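Local coordinates for protein cellobiose 2-epimerase (Caldibacillus thermoamylovorans, PDB 5ZHB) that probably catalyses the 2-epimerisation of cellobiose, converting the glucose at its reducing end to mannose, at residues 132-135 with 136-140; 214-217 with 218-222; 335-338 with 339-342; 377-380 with 381-385. All coordinates share one frame; numbering follows the deposited sequence.

Contact 1 of 4, residues 132-135 with 136-140; sequences EALD and YAKQL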
loop_
_atom_site.group_PDB
_atom_site.type_symbol
_atom_site.label_atom_id
_atom_site.label_comp_id
_atom_site.label_asym_id
_atom_site.label_seq_id
_atom_site.Cartn_x
_atom_site.Cartn_y
_atom_site.Cartn_z
ATOM N N GLU A 132 0.021 -10.696 -21.487
ATOM C CA GLU A 132 -0.487 -11.653 -20.518
ATOM C C GLU A 132 -0.732 -10.947 -19.172
ATOM O O GLU A 132 -1.792 -11.094 -18.551
ATOM C CB GLU A 132 0.565 -12.755 -20.467
ATOM C CG GLU A 132 0.171 -13.927 -19.580
ATOM C CD GLU A 132 1.321 -14.885 -19.325
ATOM O OE1 GLU A 132 2.249 -14.602 -18.497
ATOM O OE2 GLU A 132 1.262 -15.926 -20.024
ATOM N N ALA A 133 0.246 -10.133 -18.764
ATOM C CA ALA A 133 0.177 -9.398 -17.505
ATOM C C ALA A 133 -1.065 -8.511 -17.490
ATOM O O ALA A 133 -1.788 -8.486 -16.499
ATOM C CB ALA A 133 1.452 -8.593 -17.299
ATOM N N LEU A 134 -1.337 -7.815 -18.610
ATOM C CA LEU A 134 -2.480 -6.916 -18.676
ATOM C C LEU A 134 -3.795 -7.702 -18.640
ATOM O O LEU A 134 -4.744 -7.262 -17.985
ATOM C CB LEU A 134 -2.409 -5.995 -19.896
ATOM C CG LEU A 134 -3.636 -5.101 -20.123
ATOM C CD1 LEU A 134 -3.897 -4.215 -18.907
ATOM C CD2 LEU A 134 -3.525 -4.235 -21.382
ATOM N N ASP A 135 -3.853 -8.845 -19.347
ATOM C CA ASP A 135 -5.018 -9.729 -19.338
ATOM C C ASP A 135 -5.297 -10.233 -17.919
ATOM O O ASP A 135 -6.436 -10.379 -17.491
ATOM C CB ASP A 135 -4.788 -10.947 -20.222
ATOM C CG ASP A 135 -5.920 -11.971 -20.258
ATOM O OD1 ASP A 135 -7.045 -11.598 -20.661
ATOM O OD2 ASP A 135 -5.680 -13.141 -19.864
ATOM N N TYR A 136 -4.235 -10.593 -17.212
ATOM C CA TYR A 136 -4.372 -11.047 -15.835
ATOM C C TYR A 136 -5.000 -9.928 -15.012
ATOM O O TYR A 136 -5.933 -10.177 -14.252
ATOM C CB TYR A 136 -3.003 -11.503 -15.339
ATOM C CG TYR A 136 -2.661 -12.965 -15.591
ATOM C CD1 TYR A 136 -3.538 -13.984 -15.236
ATOM C CD2 TYR A 136 -1.436 -13.330 -16.139
ATOM C CE1 TYR A 136 -3.210 -15.318 -15.446
ATOM C CE2 TYR A 136 -1.089 -14.661 -16.341
ATOM C CZ TYR A 136 -1.976 -15.660 -15.986
ATOM O OH TYR A 136 -1.642 -16.978 -16.146
ATOM N N ALA A 137 -4.511 -8.686 -15.223
ATOM C CA ALA A 137 -5.014 -7.527 -14.492
ATOM C C ALA A 137 -6.510 -7.340 -14.745
ATOM O O ALA A 137 -7.313 -7.196 -13.809
ATOM C CB ALA A 137 -4.229 -6.286 -14.867
ATOM N N LYS A 138 -6.895 -7.433 -16.021
ATOM C CA LYS A 138 -8.294 -7.328 -16.395
ATOM C C LYS A 138 -9.125 -8.452 -15.789
ATOM O O LYS A 138 -10.244 -8.190 -15.372
ATOM C CB LYS A 138 -8.461 -7.244 -17.915
ATOM C CG LYS A 138 -7.820 -6.011 -18.544
ATOM C CD LYS A 138 -8.201 -5.798 -20.002
ATOM C CE LYS A 138 -7.321 -4.835 -20.727
ATOM N NZ LYS A 138 -7.685 -4.774 -22.142
ATOM N N GLN A 139 -8.621 -9.694 -15.746
ATOM C CA GLN A 139 -9.370 -10.756 -15.078
ATOM C C GLN A 139 -9.653 -10.418 -13.605
ATOM O O GLN A 139 -10.744 -10.667 -13.102
ATOM C CB GLN A 139 -8.687 -12.122 -15.084
ATOM C CG GLN A 139 -8.593 -12.769 -16.461
ATOM C CD GLN A 139 -7.927 -14.128 -16.400
ATOM O OE1 GLN A 139 -8.278 -14.963 -15.553
ATOM N NE2 GLN A 139 -6.942 -14.333 -17.269
ATOM N N LEU A 140 -8.644 -9.928 -12.878
ATOM C CA LEU A 140 -8.832 -9.609 -11.470
ATOM C C LEU A 140 -9.824 -8.457 -11.319
ATOM O O LEU A 140 -10.659 -8.512 -10.439
ATOM C CB LEU A 140 -7.484 -9.284 -10.823
ATOM C CG LEU A 140 -6.434 -10.396 -10.883
ATOM C CD1 LEU A 140 -5.099 -9.991 -10.267
ATOM C CD2 LEU A 140 -6.986 -11.625 -10.190
#
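Glu132 and Tyr136, one helical turn apart, run side by side in the same direction, and Glu132 CG sits 3.6 Å from Tyr136 CE2. The carboxylate of Glu132 is swung to the rim of the phenol ring, where OE1 lies in the ring plane, and the two flat groups are turned 62° against each other. OE1 finds its polar partner in the hydroxyl of Tyr79, so the glutamate grips one tyrosine while its methylene chain rests against another.

A second carbon contact joins Leu134 to the aliphatic chain of Lys138. The lysine chain is extended beyond CG and carries CE past the leucine branch, 3.7 Å from Leu134 CG, while its ammonium end makes a cation-pi contact with Trp200.

Polar bonding divides between backbone and side chains. Four successive i to i+4 bonds hold the turns, among them Tyr136 N to Glu132 O at 2.8 Å and Lys138 N to Leu134 O at 2.9 Å. Beside them Gln139 NE2 donates to Asp135 OD2 over 3.1 Å; the partner lies close to the amide plane, but the carboxylate is met from above its own plane, 51° out. A leucine in place of Gln139 would probably leave Asp135 OD2 without this amide donor and the carboxylate freer to turn.

Helix 131-145 turns different faces to its surroundings: Ala133 and Tyr136 pack on helix 69-86, Tyr136 also meets the ring of Phe87, and Leu134 and Leu140 lie against helix 111-128.

Contact 2 of 4, residues 214-217 with 218-222; sequences DLFY and EKVFD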
loop_
_atom_site.group_PDB
_atom_site.type_symbol
_atom_site.label_atom_id
_atom_site.label_comp_id
_atom_site.label_asym_id
_atom_site.label_seq_id
_atom_site.Cartn_x
_atom_site.Cartn_y
_atom_site.Cartn_z
ATOM N N ASP A 214 -16.072 9.379 -4.749
ATOM C CA ASP A 214 -17.277 9.916 -4.128
ATOM C C ASP A 214 -17.605 9.185 -2.830
ATOM O O ASP A 214 -17.959 9.820 -1.831
ATOM C CB ASP A 214 -18.393 9.980 -5.154
ATOM C CG ASP A 214 -19.475 10.964 -4.748
ATOM O OD1 ASP A 214 -19.150 12.172 -4.647
ATOM O OD2 ASP A 214 -20.559 10.493 -4.391
ATOM N N LEU A 215 -17.403 7.848 -2.809
ATOM C CA LEU A 215 -17.527 7.103 -1.572
ATOM C C LEU A 215 -16.548 7.636 -0.520
ATOM O O LEU A 215 -16.899 7.773 0.650
ATOM C CB LEU A 215 -17.303 5.612 -1.831
ATOM C CG LEU A 215 -18.399 4.837 -2.573
ATOM C CD1 LEU A 215 -17.890 3.470 -2.964
ATOM C CD2 LEU A 215 -19.604 4.696 -1.703
ATOM N N PHE A 216 -15.300 7.889 -0.914
ATOM C CA PHE A 216 -14.357 8.475 0.032
ATOM C C PHE A 216 -14.890 9.811 0.549
ATOM O O PHE A 216 -14.911 10.032 1.763
ATOM C CB PHE A 216 -12.949 8.654 -0.540
ATOM C CG PHE A 216 -12.090 7.437 -0.218
ATOM C CD1 PHE A 216 -11.487 7.312 1.031
ATOM C CD2 PHE A 216 -11.996 6.390 -1.120
ATOM C CE1 PHE A 216 -10.746 6.184 1.344
ATOM C CE2 PHE A 216 -11.249 5.266 -0.806
ATOM C CZ PHE A 216 -10.642 5.157 0.426
ATOM N N TYR A 217 -15.324 10.655 -0.376
ATOM C CA TYR A 217 -15.749 12.013 -0.021
ATOM C C TYR A 217 -16.981 11.981 0.895
ATOM O O TYR A 217 -16.938 12.544 1.992
ATOM C CB TYR A 217 -15.994 12.876 -1.255
ATOM C CG TYR A 217 -16.461 14.261 -0.820
ATOM C CD1 TYR A 217 -15.551 15.211 -0.350
ATOM C CD2 TYR A 217 -17.813 14.596 -0.818
ATOM C CE1 TYR A 217 -15.972 16.457 0.097
ATOM C CE2 TYR A 217 -18.240 15.842 -0.387
ATOM C CZ TYR A 217 -17.321 16.773 0.060
ATOM O OH TYR A 217 -17.739 17.994 0.473
ATOM N N GLU A 218 -18.028 11.247 0.482
ATOM C CA GLU A 218 -19.316 11.195 1.172
ATOM C C GLU A 218 -19.353 10.279 2.390
ATOM O O GLU A 218 -19.944 10.640 3.406
ATOM C CB GLU A 218 -20.425 10.645 0.278
ATOM C CG GLU A 218 -20.893 11.597 -0.813
ATOM C CD GLU A 218 -22.250 11.183 -1.380
ATOM O OE1 GLU A 218 -22.883 10.177 -0.923
ATOM O OE2 GLU A 218 -22.643 11.889 -2.330
ATOM N N LYS A 219 -18.769 9.073 2.293
ATOM C CA LYS A 219 -18.914 8.086 3.359
ATOM C C LYS A 219 -17.698 8.028 4.297
ATOM O O LYS A 219 -17.856 7.937 5.507
ATOM C CB LYS A 219 -19.179 6.740 2.675
ATOM C CG LYS A 219 -20.280 6.707 1.598
ATOM C CD LYS A 219 -21.660 7.044 2.162
ATOM C CE LYS A 219 -22.748 7.056 1.112
ATOM N NZ LYS A 219 -24.049 7.106 1.785
ATOM N N VAL A 220 -16.472 8.016 3.742
ATOM C CA VAL A 220 -15.291 7.707 4.537
ATOM C C VAL A 220 -14.872 8.940 5.345
ATOM O O VAL A 220 -14.667 8.871 6.564
ATOM C CB VAL A 220 -14.144 7.176 3.637
ATOM C CG1 VAL A 220 -12.941 6.803 4.486
ATOM C CG2 VAL A 220 -14.575 6.015 2.729
ATOM N N PHE A 221 -14.764 10.059 4.641
ATOM C CA PHE A 221 -14.245 11.314 5.177
ATOM C C PHE A 221 -15.289 12.007 6.036
ATOM O O PHE A 221 -16.393 12.267 5.555
ATOM C CB PHE A 221 -13.919 12.167 3.961
ATOM C CG PHE A 221 -13.362 13.574 4.166
ATOM C CD1 PHE A 221 -12.259 13.805 4.987
ATOM C CD2 PHE A 221 -13.901 14.653 3.459
ATOM C CE1 PHE A 221 -11.727 15.086 5.118
ATOM C CE2 PHE A 221 -13.363 15.927 3.596
ATOM C CZ PHE A 221 -12.285 16.138 4.439
ATOM N N ASP A 222 -14.920 12.247 7.296
ATOM C CA ASP A 222 -15.682 13.049 8.238
ATOM C C ASP A 222 -15.422 14.532 7.960
ATOM O O ASP A 222 -14.322 15.042 8.183
ATOM C CB ASP A 222 -15.303 12.658 9.651
ATOM C CG ASP A 222 -16.088 13.368 10.737
ATOM O OD1 ASP A 222 -16.298 14.571 10.583
ATOM O OD2 ASP A 222 -16.435 12.716 11.726
#
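Between Leu215 and Val220 the backbone of helix 203-220 widens into a pi-type turn, and i to i+5 bonds appear: Val220 N to Leu215 O at 3.1 Å, and Phe221 N to Phe216 O at 2.9 Å. Leu215 O is shared, since Lys219 N donates to it as well, at 2.8 Å. This is a pi-turn ending to the helix, and Phe221 is the first residue to leave helical geometry.

Among the side chains, Phe216 and Val220 point the same way, with Val220 CG2 over one face of the phenyl ring, toward its rim, in a CH-pi contact. Both side chains press on Met183 of helix 183-199. Phe221 has CG opposite its backbone N (chi1 179°), which directs its ring past Tyr217 toward Met272 and Ile276 of helix 267-283; the two aromatic side chains come no nearer than 4.2 Å, Tyr217 CD1 to Phe221 CD2.

The outer side brings like charges together. Asp214 OD1 is bonded to the hydroxyl of Tyr269, but its other oxygen faces Glu218, a closeness likely to raise the proton affinity of one of the two acids: Asp214 OD2 lies 3.2 Å from Glu218 OE2, with the carboxylate planes 66° apart.

Contact 3 of 4, residues 335-338 with 339-342; sequences IWDY and VKTY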
loop_
_atom_site.group_PDB
_atom_site.type_symbol
_atom_site.label_atom_id
_atom_site.label_comp_id
_atom_site.label_asym_id
_atom_site.label_seq_id
_atom_site.Cartn_x
_atom_site.Cartn_y
_atom_site.Cartn_z
ATOM N N ILE A 335 10.451 14.400 9.419
ATOM C CA ILE A 335 10.205 12.963 9.389
ATOM C C ILE A 335 11.463 12.259 8.880
ATOM O O ILE A 335 11.846 11.217 9.404
ATOM C CB ILE A 335 8.992 12.599 8.513
ATOM C CG1 ILE A 335 7.711 13.263 9.021
ATOM C CG2 ILE A 335 8.834 11.073 8.424
ATOM C CD1 ILE A 335 6.622 13.294 7.968
ATOM N N TRP A 336 12.067 12.794 7.823
ATOM C CA TRP A 336 13.212 12.134 7.241
ATOM C C TRP A 336 14.353 12.028 8.245
ATOM O O TRP A 336 14.961 10.964 8.394
ATOM C CB TRP A 336 13.657 12.850 5.980
ATOM C CG TRP A 336 14.848 12.200 5.332
ATOM C CD1 TRP A 336 15.989 12.839 4.955
ATOM C CD2 TRP A 336 14.996 10.824 4.931
ATOM N NE1 TRP A 336 16.854 11.957 4.372
ATOM C CE2 TRP A 336 16.269 10.718 4.322
ATOM C CE3 TRP A 336 14.203 9.674 5.017
ATOM C CZ2 TRP A 336 16.757 9.523 3.808
ATOM C CZ3 TRP A 336 14.694 8.483 4.494
ATOM C CH2 TRP A 336 15.941 8.420 3.889
ATOM N N ASP A 337 14.622 13.111 8.981
ATOM C CA ASP A 337 15.627 13.054 10.032
ATOM C C ASP A 337 15.329 11.994 11.077
ATOM O O ASP A 337 16.232 11.306 11.546
ATOM C CB ASP A 337 15.765 14.361 10.793
ATOM C CG ASP A 337 16.932 15.168 10.265
ATOM O OD1 ASP A 337 18.071 14.630 10.318
ATOM O OD2 ASP A 337 16.675 16.274 9.745
ATOM N N TYR A 338 14.073 11.927 11.516
ATOM C CA TYR A 338 13.686 10.898 12.457
ATOM C C TYR A 338 13.976 9.510 11.870
ATOM O O TYR A 338 14.510 8.639 12.571
ATOM C CB TYR A 338 12.201 11.000 12.792
ATOM C CG TYR A 338 11.774 9.948 13.789
ATOM C CD1 TYR A 338 11.803 10.179 15.160
ATOM C CD2 TYR A 338 11.335 8.708 13.341
ATOM C CE1 TYR A 338 11.435 9.191 16.063
ATOM C CE2 TYR A 338 11.001 7.717 14.231
ATOM C CZ TYR A 338 11.034 7.955 15.590
ATOM O OH TYR A 338 10.658 6.926 16.400
ATOM N N VAL A 339 13.551 9.309 10.608
ATOM C CA VAL A 339 13.664 8.032 9.927
ATOM C C VAL A 339 15.134 7.601 9.817
ATOM O O VAL A 339 15.462 6.431 10.033
ATOM C CB VAL A 339 12.991 8.048 8.542
ATOM C CG1 VAL A 339 13.353 6.834 7.700
ATOM C CG2 VAL A 339 11.474 8.116 8.664
ATOM N N LYS A 340 16.017 8.508 9.405
ATOM C CA LYS A 340 17.434 8.176 9.355
ATOM C C LYS A 340 17.977 7.892 10.739
ATOM O O LYS A 340 18.793 7.005 10.874
ATOM C CB LYS A 340 18.296 9.296 8.781
ATOM C CG LYS A 340 18.115 9.471 7.299
ATOM C CD LYS A 340 19.111 10.507 6.808
ATOM C CE LYS A 340 18.823 11.855 7.424
ATOM N NZ LYS A 340 19.457 12.891 6.598
ATOM N N THR A 341 17.506 8.608 11.771
ATOM C CA THR A 341 18.040 8.430 13.107
ATOM C C THR A 341 17.546 7.144 13.764
ATOM O O THR A 341 18.332 6.544 14.485
ATOM C CB THR A 341 17.776 9.615 14.028
ATOM O OG1 THR A 341 18.347 10.690 13.311
ATOM C CG2 THR A 341 18.427 9.466 15.396
ATOM N N TYR A 342 16.277 6.751 13.593
ATOM C CA TYR A 342 15.718 5.685 14.389
ATOM C C TYR A 342 15.178 4.504 13.592
ATOM O O TYR A 342 15.080 3.421 14.161
ATOM C CB TYR A 342 14.573 6.231 15.251
ATOM C CG TYR A 342 15.012 7.307 16.232
ATOM C CD1 TYR A 342 15.744 6.972 17.366
ATOM C CD2 TYR A 342 14.697 8.647 16.037
ATOM C CE1 TYR A 342 16.170 7.938 18.264
ATOM C CE2 TYR A 342 15.097 9.623 16.944
ATOM C CZ TYR A 342 15.834 9.261 18.059
ATOM O OH TYR A 342 16.244 10.183 18.973
#
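Trp336 and Lys340 make a CH-pi contact: the lysine chain crosses the indole at about a right angle, with CG over one face, 3.9 Å from the centroid of the six-membered ring. A bend at chi3 (-64°) keeps the rest of the chain close to the indole, and both polar ends reach the same partner, Glu7 OE1, which accepts from Trp336 NE1 and forms a salt bridge with Lys340 NZ. A leucine in place of Trp336 would probably leave the lysine methylenes without their flat bed and deprive Glu7 of one donor.

The aromatic pair is Tyr338 with Tyr342. Their planes stand at 42°, neither stacked nor edge-to-face; Tyr342 CB lies over the Tyr338 face in a second CH-pi contact, and Tyr342 CD2 comes over it near the rim, 3.3 Å from Tyr338 CE1, a tight fit. Purely apolar packing joins Val339 CG1 to Trp336 CZ3 at 3.8 Å.

Of the polar bonds, those to Asp337 O are doubled: Thr341 N at 3.0 Å and Thr341 OG1 at 2.8 Å grip it from opposite faces of the carbonyl plane. All these contacts run along helix 326-343, and buried Ile335 lays it against helix 306-323, the preceding helix of a hairpin, consistent with the family's (alpha/alpha)6 barrel.

Contact 4 of 4, residues 377-380 with 381-385; sequences NARF and CLEFI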
loop_
_atom_site.group_PDB
_atom_site.type_symbol
_atom_site.label_atom_id
_atom_site.label_comp_id
_atom_site.label_asym_id
_atom_site.label_seq_id
_atom_site.Cartn_x
_atom_site.Cartn_y
_atom_site.Cartn_z
ATOM N N ASN A 377 8.187 1.864 1.294
ATOM C CA ASN A 377 9.425 2.628 1.373
ATOM C C ASN A 377 10.060 2.850 -0.011
ATOM O O ASN A 377 10.571 3.955 -0.267
ATOM C CB ASN A 377 10.351 2.101 2.468
ATOM C CG ASN A 377 10.822 0.675 2.288
ATOM O OD1 ASN A 377 10.248 -0.072 1.493
ATOM N ND2 ASN A 377 11.824 0.283 3.072
ATOM N N ALA A 378 10.027 1.856 -0.910
ATOM C CA ALA A 378 10.486 2.074 -2.270
ATOM C C ALA A 378 9.652 3.130 -2.980
ATOM O O ALA A 378 10.204 4.020 -3.630
ATOM C CB ALA A 378 10.482 0.812 -3.085
ATOM N N ARG A 379 8.322 2.981 -2.904
ATOM C CA ARG A 379 7.414 3.914 -3.528
ATOM C C ARG A 379 7.702 5.342 -3.045
ATOM O O ARG A 379 7.712 6.267 -3.855
ATOM C CB ARG A 379 5.964 3.485 -3.276
ATOM C CG ARG A 379 5.015 4.417 -4.014
ATOM C CD ARG A 379 3.559 4.037 -4.016
ATOM N NE ARG A 379 2.992 4.070 -2.670
ATOM C CZ ARG A 379 1.736 3.726 -2.377
ATOM N NH1 ARG A 379 0.908 3.374 -3.338
ATOM N NH2 ARG A 379 1.317 3.767 -1.120
ATOM N N PHE A 380 7.927 5.527 -1.737
ATOM C CA PHE A 380 8.241 6.842 -1.221
ATOM C C PHE A 380 9.467 7.429 -1.936
ATOM O O PHE A 380 9.407 8.571 -2.402
ATOM C CB PHE A 380 8.346 6.804 0.307
ATOM C CG PHE A 380 9.501 7.598 0.890
ATOM C CD1 PHE A 380 9.475 8.992 0.916
ATOM C CD2 PHE A 380 10.606 6.943 1.419
ATOM C CE1 PHE A 380 10.520 9.700 1.488
ATOM C CE2 PHE A 380 11.649 7.651 1.983
ATOM C CZ PHE A 380 11.617 9.030 1.993
ATOM N N CYS A 381 10.578 6.680 -1.986
ATOM C CA CYS A 381 11.784 7.167 -2.632
ATOM C C CYS A 381 11.486 7.504 -4.092
ATOM O O CYS A 381 11.862 8.572 -4.561
ATOM C CB CYS A 381 12.905 6.134 -2.543
ATOM S SG CYS A 381 13.466 5.812 -0.862
ATOM N N LEU A 382 10.772 6.625 -4.792
ATOM C CA LEU A 382 10.465 6.796 -6.215
ATOM C C LEU A 382 9.541 7.979 -6.501
ATOM O O LEU A 382 9.699 8.680 -7.513
ATOM C CB LEU A 382 9.879 5.500 -6.753
ATOM C CG LEU A 382 10.855 4.314 -6.782
ATOM C CD1 LEU A 382 10.108 3.054 -7.126
ATOM C CD2 LEU A 382 11.994 4.548 -7.755
ATOM N N GLU A 383 8.590 8.231 -5.600
ATOM C CA GLU A 383 7.679 9.350 -5.787
ATOM C C GLU A 383 8.453 10.670 -5.776
ATOM O O GLU A 383 8.184 11.550 -6.595
ATOM C CB GLU A 383 6.631 9.303 -4.681
ATOM C CG GLU A 383 5.433 8.410 -4.992
ATOM C CD GLU A 383 4.557 8.966 -6.097
ATOM O OE1 GLU A 383 4.263 10.181 -6.073
ATOM O OE2 GLU A 383 4.151 8.174 -6.959
ATOM N N PHE A 384 9.340 10.844 -4.796
ATOM C CA PHE A 384 10.166 12.046 -4.724
ATOM C C PHE A 384 11.103 12.157 -5.922
ATOM O O PHE A 384 11.235 13.217 -6.520
ATOM C CB PHE A 384 10.996 12.057 -3.455
ATOM C CG PHE A 384 10.222 12.619 -2.279
ATOM C CD1 PHE A 384 10.236 13.983 -2.014
ATOM C CD2 PHE A 384 9.473 11.792 -1.454
ATOM C CE1 PHE A 384 9.583 14.487 -0.886
ATOM C CE2 PHE A 384 8.757 12.311 -0.384
ATOM C CZ PHE A 384 8.821 13.650 -0.092
ATOM N N ILE A 385 11.757 11.060 -6.288
ATOM C CA ILE A 385 12.599 11.090 -7.474
ATOM C C ILE A 385 11.830 11.633 -8.687
ATOM O O ILE A 385 12.326 12.484 -9.439
ATOM C CB ILE A 385 13.195 9.693 -7.721
ATOM C CG1 ILE A 385 14.238 9.330 -6.649
ATOM C CG2 ILE A 385 13.775 9.629 -9.138
ATOM C CD1 ILE A 385 14.567 7.840 -6.539
#
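Phe380 lays one face of its ring over CA of the next residue, Cys381, while Phe384 approaches the ring's edge, with CE2 3.6 Å from Phe380 CD1. The phenyl planes are 81° apart and the centroids 5.6 Å, a steep but oblique pairing. The first torsion of Phe380 is unusual: chi1 of 138° lies well away from a staggered value, and the turn brings the ring back over the chain, with CG 3.2 Å from Cys381 N. Cys381 SG adds a sulfur-aromatic contact, slanting in toward the same ring at 3.8 Å from Phe380 CD2. Phe8 meets both phenyl rings, drawing helix 2-21 into the cluster.

The backbone bonds are regular at Leu382 N to Ala378 O (2.9 Å) and Glu383 N to Arg379 O (2.8 Å), but Phe384 N to Phe380 O, at 3.3 Å, is weak. That same carbonyl oxygen lies in the plane of the Phe384 ring, at its edge, 3.4 Å from CD2.

On another side of the helix, Arg379 and Glu383 run alongside each other and touch through their methylenes, CG to CG, yet their charged ends do not pair. Glu383 OE1 forms a salt bridge with Arg387, whereas the buried guanidinium of Arg379 makes salt bridges to Glu191 and Glu311 and a hydrogen bond to Tyr119.

The chemistry implies two distinct sides to helix 375-387: an aromatic and sulfur side that packs against helices 2-21 and 306-323, and a polar side where Arg379 is paired with acids on helices 183-199 and 306-323, tying separate parts of the barrel to this last helix.

The four contacts follow one another along the chain, each within a single helix: 131-145, 203-220, 326-343 and 375-387. Contacts 1 and 3 stand on opposite sides of the chain's centre, about 39 Å between centres, and contact 2 is about 29 Å from contact 1 and 32 Å from contact 3. Contact 4 lies deeper, about 13 Å from the centre of the chain. Contacts 3 and 4 are the only two of the four that touch, where Trp336 CZ3 packs 4.0 Å from Phe380 CZ, and Phe8 of the N-terminal helix meets both residues. Phe8 thus brings the first helix, 2-21, against the last, 375-387, consistent with closure of an alpha/alpha barrel.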